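Local coordinates for uncharacterized protein RPA4178 (Rhodopseudomonas palustris, PDB 3LAG) that is of unknown function but has a cupin fold that binds a nickel ion and also carries a calcium-binding site, at residues Q11-D15 with E16-T20. Residues are numbered along the deposited sequence; the frame is centred on the assembly and turned at random.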
loop_
_atom_site.group_PDB
_atom_site.type_symbol
_atom_site.label_atom_id
_atom_site.label_comp_id
_atom_site.label_asym_id
_atom_site.label_seq_id
_atom_site.Cartn_x
_atom_site.Cartn_y
_atom_site.Cartn_z
ATOM N N GLN B 11 -2.975 5.770 9.081
ATOM C CA GLN B 11 -1.592 6.193 8.877
ATOM C C GLN B 11 -1.493 7.533 8.170
ATOM O O GLN B 11 -0.569 8.314 8.419
ATOM C CB GLN B 11 -0.827 5.147 8.080
ATOM C CG GLN B 11 -0.636 3.839 8.814
ATOM C CD GLN B 11 0.308 2.923 8.089
ATOM O OE1 GLN B 11 0.705 3.196 6.961
ATOM N NE2 GLN B 11 0.662 1.819 8.724
ATOM N N ILE B 12 -2.431 7.770 7.253
ATOM C CA ILE B 12 -2.433 8.982 6.443
ATOM C C ILE B 12 -3.875 9.394 6.288
ATOM O O ILE B 12 -4.755 8.557 6.048
ATOM C CB ILE B 12 -1.874 8.723 5.021
ATOM C CG1 ILE B 12 -0.409 8.292 5.072
ATOM C CG2 ILE B 12 -2.058 9.957 4.138
ATOM C CD1 ILE B 12 0.095 7.743 3.762
ATOM N N ASP B 13 -4.145 10.685 6.398
ATOM C CA ASP B 13 -5.489 11.147 6.119
ATOM C C ASP B 13 -5.410 12.598 5.658
ATOM O O ASP B 13 -4.984 13.480 6.421
ATOM C CB ASP B 13 -6.384 11.024 7.356
ATOM C CG ASP B 13 -7.848 11.244 7.040
ATOM O OD1 ASP B 13 -8.295 10.843 5.938
ATOM O OD2 ASP B 13 -8.555 11.843 7.884
ATOM N N ASN B 14 -5.808 12.845 4.412
ATOM C CA ASN B 14 -5.744 14.187 3.847
ATOM C C ASN B 14 -6.861 14.393 2.830
ATOM O O ASN B 14 -7.749 13.558 2.692
ATOM C CB ASN B 14 -4.343 14.489 3.283
ATOM C CG ASN B 14 -3.965 13.598 2.112
ATOM O OD1 ASN B 14 -4.790 13.305 1.273
ATOM N ND2 ASN B 14 -2.706 13.180 2.048
ATOM N N ASP B 15 -6.845 15.507 2.114
ATOM C CA ASP B 15 -7.979 15.828 1.260
ATOM C C ASP B 15 -8.096 14.902 0.049
ATOM O O ASP B 15 -9.125 14.901 -0.631
ATOM C CB ASP B 15 -7.945 17.297 0.820
ATOM C CG ASP B 15 -6.924 17.561 -0.277
ATOM O OD1 ASP B 15 -5.825 16.959 -0.247
ATOM O OD2 ASP B 15 -7.225 18.366 -1.179
ATOM N N GLU B 16 -7.059 14.106 -0.211
ATOM C CA GLU B 16 -7.070 13.202 -1.358
ATOM C C GLU B 16 -7.243 11.735 -0.973
ATOM O O GLU B 16 -7.781 10.937 -1.752
ATOM C CB GLU B 16 -5.780 13.335 -2.176
ATOM C CG GLU B 16 -5.404 14.750 -2.559
ATOM C CD GLU B 16 -6.410 15.407 -3.481
ATOM O OE1 GLU B 16 -7.258 14.698 -4.069
ATOM O OE2 GLU B 16 -6.352 16.645 -3.614
ATOM N N VAL B 17 -6.793 11.365 0.217
ATOM C CA VAL B 17 -6.677 9.957 0.497
ATOM C C VAL B 17 -6.693 9.657 1.992
ATOM O O VAL B 17 -6.295 10.480 2.809
ATOM C CB VAL B 17 -5.348 9.437 -0.134
ATOM C CG1 VAL B 17 -4.130 10.028 0.569
ATOM C CG2 VAL B 17 -5.278 7.926 -0.133
ATOM N N ARG B 18 -7.166 8.465 2.332
ATOM C CA ARG B 18 -7.001 7.919 3.671
ATOM C C ARG B 18 -6.393 6.529 3.591
ATOM O O ARG B 18 -6.885 5.681 2.843
ATOM C CB ARG B 18 -8.337 7.817 4.388
ATOM C CG ARG B 18 -8.205 7.262 5.801
ATOM C CD ARG B 18 -9.525 7.279 6.511
ATOM N NE ARG B 18 -9.830 8.625 6.976
ATOM C CZ ARG B 18 -10.777 8.917 7.859
ATOM N NH1 ARG B 18 -11.529 7.954 8.375
ATOM N NH2 ARG B 18 -10.973 10.176 8.226
ATOM N N VAL B 19 -5.347 6.300 4.378
ATOM C CA VAL B 19 -4.667 5.011 4.439
ATOM C C VAL B 19 -4.824 4.439 5.840
ATOM O O VAL B 19 -4.390 5.057 6.807
ATOM C CB VAL B 19 -3.177 5.141 4.089
ATOM C CG1 VAL B 19 -2.534 3.778 4.136
ATOM C CG2 VAL B 19 -3.004 5.754 2.705
ATOM N N THR B 20 -5.472 3.279 5.930
ATOM C CA THR B 20 -5.706 2.600 7.199
ATOM C C THR B 20 -5.067 1.230 7.202
ATOM O O THR B 20 -5.268 0.435 6.282
ATOM C CB THR B 20 -7.212 2.412 7.466
ATOM O OG1 THR B 20 -7.871 3.678 7.362
ATOM C CG2 THR B 20 -7.464 1.834 8.855
HETATM O O HOH W 1 -5.146 18.528 -2.581
#
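Ile12 and Val19 lie side by side on the buried face of an antiparallel hairpin, Ile12 CD1 resting 3.8 Å from Val19 CG2. Branched at CB, both suit an extended strand, and Ser68 of the second subunit packs on them. Val19 N gives a nearly straight bond to Ile12 O (2.9 Å), while two residues, Gln11 and Ile12, stand opposite the single Val19 in a classic beta bulge: Val19 O takes a short, bent bond from Gln11 N and a weak one from Ile12 N. This hairpin joins strands 4-13 and 17-24 of the cupin fold, and strand 87-94 continues the sheet beyond it. On the other face Arg18 forms a side-on salt bridge with Asp13, its guanidinium able to meet both oxygens: NE reaches OD1 at 2.9 Å and NH2 reaches OD2 at 3.0 Å, each from above the carboxylate plane. Because Lys95 also pairs with Asp13 OD1, a leucine in place of Arg18 would probably leave OD2 without its mate and the carboxylate freer to turn. Asn14 N to Val17 O closes the hairpin. With CG between backbone N and carbonyl carbon (chi1 64°), Asn14's short side chain turns OD1 back to accept from Glu16 N (2.8 Å), an Asx turn, and from Val17 N (3.0 Å). Farther out packing loosens at Asp15 and Glu16, known calcium ligands of this protein, although this chain binds none here.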